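Long-range contacts in cytochrome C' (PDB 1BBH), which is a high-spin heme c protein thought to take part in bacterial electron transport, its iron lacking a sixth ligand and its exact function still unknown: residues I49-M54 and E90-A95; A41-I46 and N96-V101. All blocks are in the same frame, centred on the assembly; numbering follows the deposited sequence.

Both contacts join the same two helices, 36-50 and 81-102, and show how a single helix pair can pack along its length and reach a cofactor from more than one point. Their centres lie about 10 Å apart, with contact 1 nested inside the chain loop closed by contact 2. A probable hydrogen bond of 2.9 Å between Asn51 OD1 and Asn96 ND2 links them, and Ala95 CB packs on Ile46 O. Contact 1 reaches the heme through Phe91, and contact 2 through Ile46, whose side chain comes within about 4 Å of it, measured between nearest atoms. Both contacts also touch the second subunit of the homodimer.

Contact 1. Residues I49-M54 and E90-A95. With HEC (heme c), chain C.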
ATOM      1  N   ILE A  49      -5.734   0.828   2.297  1.00 14.53           N
ATOM      2  CA  ILE A  49      -5.726   0.846   0.850  1.00 14.28           C
ATOM      3  C   ILE A  49      -7.161   0.781   0.302  1.00 15.03           C
ATOM      4  O   ILE A  49      -7.467   1.490  -0.678  1.00 15.36           O
ATOM      5  CB  ILE A  49      -4.868  -0.291   0.355  1.00 13.32           C
ATOM      6  CG1 ILE A  49      -3.437   0.049   0.861  1.00 10.85           C
ATOM      7  CG2 ILE A  49      -4.936  -0.430  -1.186  1.00 14.45           C
ATOM      8  CD1 ILE A  49      -2.458  -0.998   0.376  1.00 16.79           C
ATOM      9  N   ALA A  50      -8.057   0.091   0.992  1.00 14.79           N
ATOM     10  CA  ALA A  50      -9.443   0.055   0.545  1.00 16.71           C
ATOM     11  C   ALA A  50     -10.064   1.446   0.648  1.00 17.33           C
ATOM     12  O   ALA A  50     -10.934   1.793  -0.160  1.00 17.94           O
ATOM     13  CB  ALA A  50     -10.308  -0.855   1.384  1.00 18.89           C
ATOM     14  N   ASN A  51      -9.676   2.270   1.632  1.00 16.25           N
ATOM     15  CA  ASN A  51     -10.175   3.642   1.693  1.00 17.04           C
ATOM     16  C   ASN A  51      -9.348   4.630   0.931  1.00 18.28           C
ATOM     17  O   ASN A  51      -9.635   5.812   1.048  1.00 19.15           O
ATOM     18  CB  ASN A  51     -10.267   4.121   3.122  1.00 15.31           C
ATOM     19  CG  ASN A  51     -11.399   3.375   3.849  1.00 25.99           C
ATOM     20  OD1 ASN A  51     -11.264   2.430   4.631  1.00 26.78           O
ATOM     21  ND2 ASN A  51     -12.613   3.805   3.666  1.00 23.03           N
ATOM     22  N   SER A  52      -8.396   4.247   0.091  1.00 18.73           N
ATOM     23  CA  SER A  52      -7.536   5.224  -0.497  1.00 19.10           C
ATOM     24  C   SER A  52      -8.002   5.917  -1.764  1.00 18.99           C
ATOM     25  O   SER A  52      -7.318   6.760  -2.398  1.00 20.32           O
ATOM     26  CB  SER A  52      -6.180   4.585  -0.768  1.00 15.08           C
ATOM     27  OG  SER A  52      -6.131   3.578  -1.777  1.00 16.73           O
ATOM     28  N   GLY A  53      -9.159   5.480  -2.265  1.00 18.34           N
ATOM     29  CA  GLY A  53      -9.658   6.120  -3.470  1.00 18.28           C
ATOM     30  C   GLY A  53      -8.898   5.704  -4.708  1.00 16.55           C
ATOM     31  O   GLY A  53      -8.477   6.451  -5.566  1.00 18.14           O
ATOM     32  N   MET A  54      -8.783   4.409  -4.869  1.00 15.07           N
ATOM     33  CA  MET A  54      -8.170   3.797  -6.049  1.00 16.58           C
ATOM     34  C   MET A  54      -8.970   3.951  -7.345  1.00 16.98           C
ATOM     35  O   MET A  54      -8.481   3.677  -8.449  1.00 15.85           O
ATOM     36  CB  MET A  54      -7.913   2.304  -5.822  1.00 15.16           C
ATOM     37  CG  MET A  54      -6.714   2.114  -4.877  1.00 21.51           C
ATOM     38  SD  MET A  54      -6.330   0.374  -4.532  1.00 20.37           S
ATOM     39  CE  MET A  54      -5.540  -0.094  -6.027  1.00 17.12           C
ATOM     40  N   GLU A  90     -18.871  -2.666  -0.836  1.00 19.27           N
ATOM     41  CA  GLU A  90     -18.924  -3.894  -0.057  1.00 19.33           C
ATOM     42  C   GLU A  90     -17.496  -4.213   0.411  1.00 19.63           C
ATOM     43  O   GLU A  90     -17.315  -4.573   1.566  1.00 18.43           O
ATOM     44  CB  GLU A  90     -19.429  -5.072  -0.883  1.00 22.85           C
ATOM     45  CG  GLU A  90     -20.920  -4.840  -1.115  1.00 36.19           C
ATOM     46  CD  GLU A  90     -21.685  -5.742  -2.068  1.00 47.52           C
ATOM     47  OE1 GLU A  90     -21.137  -6.717  -2.586  1.00 52.41           O
ATOM     48  OE2 GLU A  90     -22.863  -5.447  -2.286  1.00 52.18           O
ATOM     49  N   PHE A  91     -16.484  -4.012  -0.447  1.00 19.11           N
ATOM     50  CA  PHE A  91     -15.095  -4.231  -0.081  1.00 18.94           C
ATOM     51  C   PHE A  91     -14.661  -3.223   0.997  1.00 17.84           C
ATOM     52  O   PHE A  91     -14.051  -3.710   1.971  1.00 17.73           O
ATOM     53  CB  PHE A  91     -14.232  -4.151  -1.357  1.00 15.42           C
ATOM     54  CG  PHE A  91     -12.732  -4.227  -1.085  1.00 14.95           C
ATOM     55  CD1 PHE A  91     -12.208  -5.279  -0.364  1.00 15.90           C
ATOM     56  CD2 PHE A  91     -11.907  -3.224  -1.554  1.00 17.51           C
ATOM     57  CE1 PHE A  91     -10.845  -5.303  -0.115  1.00 19.29           C
ATOM     58  CE2 PHE A  91     -10.544  -3.259  -1.301  1.00 18.85           C
ATOM     59  CZ  PHE A  91     -10.029  -4.301  -0.575  1.00 17.44           C
ATOM     60  N   VAL A  92     -14.956  -1.907   1.010  1.00 16.60           N
ATOM     61  CA  VAL A  92     -14.449  -1.108   2.120  1.00 18.00           C
ATOM     62  C   VAL A  92     -15.213  -1.487   3.377  1.00 18.01           C
ATOM     63  O   VAL A  92     -14.626  -1.454   4.463  1.00 16.45           O
ATOM     64  CB  VAL A  92     -14.490   0.547   2.012  1.00 21.81           C
ATOM     65  CG1 VAL A  92     -14.297   0.887   0.563  1.00 16.07           C
ATOM     66  CG2 VAL A  92     -15.656   1.200   2.784  1.00 19.54           C
ATOM     67  N   GLY A  93     -16.474  -1.910   3.309  1.00 16.11           N
ATOM     68  CA  GLY A  93     -17.141  -2.323   4.530  1.00 17.13           C
ATOM     69  C   GLY A  93     -16.495  -3.601   5.102  1.00 16.85           C
ATOM     70  O   GLY A  93     -16.248  -3.689   6.302  1.00 16.17           O
ATOM     71  N   ALA A  94     -16.152  -4.575   4.289  1.00 15.43           N
ATOM     72  CA  ALA A  94     -15.533  -5.803   4.784  1.00 17.80           C
ATOM     73  C   ALA A  94     -14.117  -5.505   5.296  1.00 18.00           C
ATOM     74  O   ALA A  94     -13.695  -6.087   6.297  1.00 18.61           O
ATOM     75  CB  ALA A  94     -15.389  -6.842   3.690  1.00 17.40           C
ATOM     76  N   ALA A  95     -13.390  -4.606   4.632  1.00 15.78           N
ATOM     77  CA  ALA A  95     -12.023  -4.241   5.007  1.00 15.68           C
ATOM     78  C   ALA A  95     -12.024  -3.479   6.331  1.00 17.40           C
ATOM     79  O   ALA A  95     -11.171  -3.685   7.215  1.00 17.51           O
ATOM     80  CB  ALA A  95     -11.367  -3.330   3.977  1.00 12.70           C
TER
HETATM   81 FE   HEC C 132      -7.685  -7.144  -7.263  1.00 16.13          FE
HETATM   82  CHA HEC C 132      -5.496  -6.992  -9.821  1.00 11.96           C
HETATM   83  CHB HEC C 132      -5.368  -8.572  -5.334  1.00 14.14           C
HETATM   84  CHC HEC C 132      -9.582  -6.521  -4.476  1.00 10.51           C
HETATM   85  CHD HEC C 132      -9.953  -5.440  -9.142  1.00  9.06           C
HETATM   86  NA  HEC C 132      -5.744  -7.703  -7.565  1.00 12.71           N
HETATM   87  C1A HEC C 132      -5.018  -7.587  -8.664  1.00 11.36           C
HETATM   88  C2A HEC C 132      -3.753  -8.143  -8.467  1.00 13.87           C
HETATM   89  C3A HEC C 132      -3.740  -8.589  -7.149  1.00 17.01           C
HETATM   90  C4A HEC C 132      -4.978  -8.295  -6.640  1.00 14.10           C
HETATM   91  CMA HEC C 132      -2.610  -9.314  -6.410  1.00 19.86           C
HETATM   92  CAA HEC C 132      -2.617  -8.265  -9.459  1.00 20.27           C
HETATM   93  CBA HEC C 132      -1.773  -6.997  -9.498  1.00 29.44           C
HETATM   94  CGA HEC C 132      -0.565  -7.122 -10.430  1.00 35.67           C
HETATM   95  O1A HEC C 132       0.504  -7.438  -9.921  1.00 40.76           O
HETATM   96  O2A HEC C 132      -0.653  -6.906 -11.635  1.00 37.42           O
HETATM   97  NB  HEC C 132      -7.474  -7.443  -5.229  1.00 15.65           N
HETATM   98  C1B HEC C 132      -6.517  -8.181  -4.664  1.00 17.65           C
HETATM   99  C2B HEC C 132      -6.806  -8.505  -3.337  1.00 19.07           C
HETATM  100  C3B HEC C 132      -8.042  -7.890  -3.069  1.00 15.83           C
HETATM  101  C4B HEC C 132      -8.397  -7.253  -4.269  1.00 12.43           C
HETATM  102  CMB HEC C 132      -5.949  -9.398  -2.443  1.00 15.62           C
HETATM  103  CAB HEC C 132      -8.782  -7.783  -1.870  1.00 12.40           C
HETATM  104  CBB HEC C 132      -8.163  -7.563  -0.536  1.00 10.20           C
HETATM  105  NC  HEC C 132      -9.432  -6.105  -6.871  1.00 13.41           N
HETATM  106  C1C HEC C 132     -10.049  -5.970  -5.695  1.00 13.59           C
HETATM  107  C2C HEC C 132     -11.241  -5.261  -5.831  1.00 13.76           C
HETATM  108  C3C HEC C 132     -11.420  -4.992  -7.196  1.00 13.72           C
HETATM  109  C4C HEC C 132     -10.269  -5.524  -7.789  1.00 12.68           C
HETATM  110  CMC HEC C 132     -12.149  -5.005  -4.646  1.00 17.80           C
HETATM  111  CAC HEC C 132     -12.539  -4.325  -7.833  1.00 15.38           C
HETATM  112  CBC HEC C 132     -13.642  -3.559  -7.131  1.00 10.93           C
HETATM  113  ND  HEC C 132      -7.715  -6.352  -9.163  1.00 13.93           N
HETATM  114  C1D HEC C 132      -8.768  -5.772  -9.784  1.00 11.26           C
HETATM  115  C2D HEC C 132      -8.482  -5.499 -11.109  1.00 14.09           C
HETATM  116  C3D HEC C 132      -7.197  -5.951 -11.291  1.00 13.20           C
HETATM  117  C4D HEC C 132      -6.766  -6.454 -10.067  1.00  9.87           C
HETATM  118  CMD HEC C 132      -9.337  -4.802 -12.193  1.00 17.56           C
HETATM  119  CAD HEC C 132      -6.371  -5.795 -12.541  1.00 11.25           C
HETATM  120  CBD HEC C 132      -5.661  -4.428 -12.485  1.00 16.21           C
HETATM  121  CGD HEC C 132      -4.809  -4.124 -13.710  1.00 11.00           C
HETATM  122  O1D HEC C 132      -4.168  -4.983 -14.308  1.00 15.68           O
HETATM  123  O2D HEC C 132      -4.781  -2.974 -14.088  1.00 17.37           O
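The carbonyl oxygen Ile49 O, one residue before the Ala50 that meets Phe91, is gripped twice. Ser52 OG donates to it at 2.7 Å, in the carbonyl plane on a lone pair (C=O...OG angle 129°), and Ser52 N adds a second bond, holding the chain in a turn as helix 36-50 ends. In the last helical residue before this turn, the methyl of Ala50 points toward helix 81-102. Ala50 CB lies 3.6 Å from Phe91 CE2, approaching the ring obliquely, and 3.7 Å from Ala95 CB. Val92 lies beside these methyls: its CG1 sits 3.6 Å from Ala50 O, and its CG2 packs on Asn51 ND2, the two side chains crossing at about a right angle. Asn51 OD1 accepts a hydrogen bond from Asn96 ND2. Phe91 has its CG anti to the backbone N (chi1 174°), which brings one ring face over the heme methyl CMC, 3.6 Å from CD2. Along the ring, CE1 comes within 3.5 Å of heme CBB. With an alanine here, heme CMC and CBB and Ala50 CB would probably lose their shared aromatic neighbour, opening a gap beside the cofactor. Met19 of helix 5-31 and Val117 and Ala120 of helix 107-128 also touch the Phe91 side chain, so residues of all four helices meet beside the heme, as in the four-helix bundle of cytochrome c'.

Contact 2. Residues A41-I46 and N96-V101; sequences AAANVI and NTLAEV
Apolar packing carries most of the contact between Ala43, Ile46, Leu98 and Ala99. Ala43 CB points at the opposing helix and comes within 4.0 Å of Ala99 CA, so a methyl rests directly on backbone. The same methyl also meets the Leu98 branch at CD1, again at 4.0 Å. Nearly one turn further along, Ile46 reaches this leucine branch too, its CD1 lying 4.2 Å from Leu98 CD1 as the two side chains cross obliquely. Leu98 CD1 is therefore shared by two residues of the facing helix. Beyond the two segments, Leu98 also touches Ala113 and Val117 of helix 107-128, whereas Ile46 touches Met23 of helix 5-31, which ties this pair of helices to the other two.

Polar interactions lie along one margin, and they are indirect. Asn44 sets out away from the partner helix, but with CG beside the backbone N (chi1 -80°) the amide swings back and sets OD1 4.0 Å from Ala99 CB. A water spans the remaining distance, donating to Ala99 O at 2.7 Å and, over a longer 3.3 Å, to Asn44 OD1. It thus joins a side-chain oxygen to a backbone oxygen, two acceptors that could not bond to each other.

The close backbone approach is consistent with alanines at the point of contact. The CA atoms of Ala43 and Ala99 are 5.0 Å apart, and the short helical segments approach to 8.2 Å between axes, with an angle of 158° between their N-to-C directions. Such a close, nearly antiparallel pairing of helices is characteristic of the four-helix bundle that forms the cytochrome c' subunit.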
ATOM      1  N   ALA A  41      -1.545  -5.094  12.189  1.00 14.20           N
ATOM      2  CA  ALA A  41      -0.868  -4.220  11.278  1.00 15.60           C
ATOM      3  C   ALA A  41      -1.195  -4.545   9.807  1.00 14.75           C
ATOM      4  O   ALA A  41      -1.257  -3.661   8.923  1.00 13.92           O
ATOM      5  CB  ALA A  41       0.629  -4.340  11.535  1.00 18.21           C
ATOM      6  N   ALA A  42      -1.408  -5.846   9.527  1.00 13.52           N
ATOM      7  CA  ALA A  42      -1.675  -6.255   8.141  1.00 13.38           C
ATOM      8  C   ALA A  42      -3.122  -5.844   7.777  1.00 13.19           C
ATOM      9  O   ALA A  42      -3.398  -5.285   6.719  1.00 13.62           O
ATOM     10  CB  ALA A  42      -1.522  -7.767   8.024  1.00 13.34           C
ATOM     11  N   ALA A  43      -4.057  -6.016   8.704  1.00 12.66           N
ATOM     12  CA  ALA A  43      -5.452  -5.638   8.533  1.00 12.19           C
ATOM     13  C   ALA A  43      -5.586  -4.130   8.355  1.00 13.76           C
ATOM     14  O   ALA A  43      -6.390  -3.585   7.557  1.00 13.53           O
ATOM     15  CB  ALA A  43      -6.280  -6.069   9.763  1.00  9.52           C
ATOM     16  N   ASN A  44      -4.745  -3.428   9.088  1.00 10.76           N
ATOM     17  CA  ASN A  44      -4.709  -2.001   8.965  1.00 12.54           C
ATOM     18  C   ASN A  44      -4.283  -1.554   7.596  1.00 12.88           C
ATOM     19  O   ASN A  44      -4.803  -0.540   7.066  1.00 14.01           O
ATOM     20  CB  ASN A  44      -3.773  -1.403  10.026  1.00 14.51           C
ATOM     21  CG  ASN A  44      -4.469  -1.331  11.360  1.00 14.53           C
ATOM     22  OD1 ASN A  44      -5.681  -1.466  11.528  1.00 17.94           O
ATOM     23  ND2 ASN A  44      -3.689  -1.067  12.381  1.00 18.98           N
ATOM     24  N   VAL A  45      -3.404  -2.316   6.944  1.00 11.22           N
ATOM     25  CA  VAL A  45      -2.994  -1.902   5.624  1.00 12.57           C
ATOM     26  C   VAL A  45      -4.157  -2.142   4.658  1.00 11.54           C
ATOM     27  O   VAL A  45      -4.387  -1.345   3.765  1.00  9.44           O
ATOM     28  CB  VAL A  45      -1.749  -2.688   5.193  1.00 14.33           C
ATOM     29  CG1 VAL A  45      -1.410  -2.489   3.727  1.00 18.18           C
ATOM     30  CG2 VAL A  45      -0.598  -2.221   6.093  1.00 13.08           C
ATOM     31  N   ILE A  46      -4.920  -3.203   4.815  1.00 11.13           N
ATOM     32  CA  ILE A  46      -5.967  -3.487   3.822  1.00 13.78           C
ATOM     33  C   ILE A  46      -7.102  -2.439   3.899  1.00 14.70           C
ATOM     34  O   ILE A  46      -7.585  -1.928   2.848  1.00 14.52           O
ATOM     35  CB  ILE A  46      -6.455  -4.962   4.049  1.00 12.13           C
ATOM     36  CG1 ILE A  46      -5.321  -5.964   3.634  1.00 10.58           C
ATOM     37  CG2 ILE A  46      -7.710  -5.247   3.169  1.00 12.66           C
ATOM     38  CD1 ILE A  46      -5.522  -7.288   4.405  1.00 15.37           C
ATOM     39  N   ASN A  96     -12.988  -2.590   6.524  1.00 15.93           N
ATOM     40  CA  ASN A  96     -13.113  -1.904   7.782  1.00 17.07           C
ATOM     41  C   ASN A  96     -13.480  -2.839   8.923  1.00 18.29           C
ATOM     42  O   ASN A  96     -12.903  -2.723  10.018  1.00 16.45           O
ATOM     43  CB  ASN A  96     -14.160  -0.807   7.706  1.00 20.87           C
ATOM     44  CG  ASN A  96     -13.785   0.391   6.849  1.00 22.67           C
ATOM     45  OD1 ASN A  96     -14.693   1.127   6.424  1.00 27.31           O
ATOM     46  ND2 ASN A  96     -12.523   0.727   6.627  1.00 21.22           N
ATOM     47  N   THR A  97     -14.396  -3.781   8.709  1.00 16.99           N
ATOM     48  CA  THR A  97     -14.665  -4.760   9.750  1.00 18.40           C
ATOM     49  C   THR A  97     -13.434  -5.630  10.072  1.00 16.36           C
ATOM     50  O   THR A  97     -13.232  -5.951  11.254  1.00 16.41           O
ATOM     51  CB  THR A  97     -15.873  -5.660   9.318  1.00 18.40           C
ATOM     52  OG1 THR A  97     -16.988  -4.765   9.120  1.00 18.95           O
ATOM     53  CG2 THR A  97     -16.184  -6.757  10.369  1.00 15.37           C
ATOM     54  N   LEU A  98     -12.612  -6.042   9.115  1.00 16.37           N
ATOM     55  CA  LEU A  98     -11.432  -6.848   9.438  1.00 15.86           C
ATOM     56  C   LEU A  98     -10.506  -6.076  10.387  1.00 16.59           C
ATOM     57  O   LEU A  98      -9.970  -6.673  11.324  1.00 15.69           O
ATOM     58  CB  LEU A  98     -10.596  -7.190   8.181  1.00 14.35           C
ATOM     59  CG  LEU A  98      -9.731  -8.430   7.931  1.00 15.04           C
ATOM     60  CD1 LEU A  98      -8.624  -7.945   7.096  1.00 16.66           C
ATOM     61  CD2 LEU A  98      -9.386  -9.182   9.162  1.00 14.06           C
ATOM     62  N   ALA A  99     -10.342  -4.775  10.155  1.00 16.22           N
ATOM     63  CA  ALA A  99      -9.465  -3.916  10.939  1.00 15.99           C
ATOM     64  C   ALA A  99     -10.027  -3.828  12.342  1.00 18.14           C
ATOM     65  O   ALA A  99      -9.294  -3.950  13.343  1.00 17.24           O
ATOM     66  CB  ALA A  99      -9.414  -2.514  10.366  1.00 11.84           C
ATOM     67  N   GLU A 100     -11.338  -3.694  12.475  1.00 16.78           N
ATOM     68  CA  GLU A 100     -11.952  -3.654  13.796  1.00 18.44           C
ATOM     69  C   GLU A 100     -11.823  -4.959  14.547  1.00 17.77           C
ATOM     70  O   GLU A 100     -11.526  -4.931  15.727  1.00 19.29           O
ATOM     71  CB  GLU A 100     -13.451  -3.345  13.736  1.00 17.42           C
ATOM     72  CG  GLU A 100     -13.785  -1.973  13.272  1.00 25.84           C
ATOM     73  CD  GLU A 100     -15.287  -1.729  13.113  1.00 43.08           C
ATOM     74  OE1 GLU A 100     -16.106  -2.301  13.852  1.00 41.71           O
ATOM     75  OE2 GLU A 100     -15.622  -0.946  12.220  1.00 52.82           O
ATOM     76  N   VAL A 101     -12.035  -6.126  13.943  1.00 18.69           N
ATOM     77  CA  VAL A 101     -11.967  -7.367  14.698  1.00 18.83           C
ATOM     78  C   VAL A 101     -10.507  -7.778  14.905  1.00 18.33           C
ATOM     79  O   VAL A 101     -10.194  -8.460  15.875  1.00 19.40           O
ATOM     80  CB  VAL A 101     -12.763  -8.558  14.012  1.00 17.53           C
ATOM     81  CG1 VAL A 101     -14.201  -8.077  13.777  1.00 22.23           C
ATOM     82  CG2 VAL A 101     -12.178  -9.024  12.758  1.00 21.24           C
TER
HETATM   83  O   HOH W   1      -6.569  -3.873  13.576  0.75 30.45           O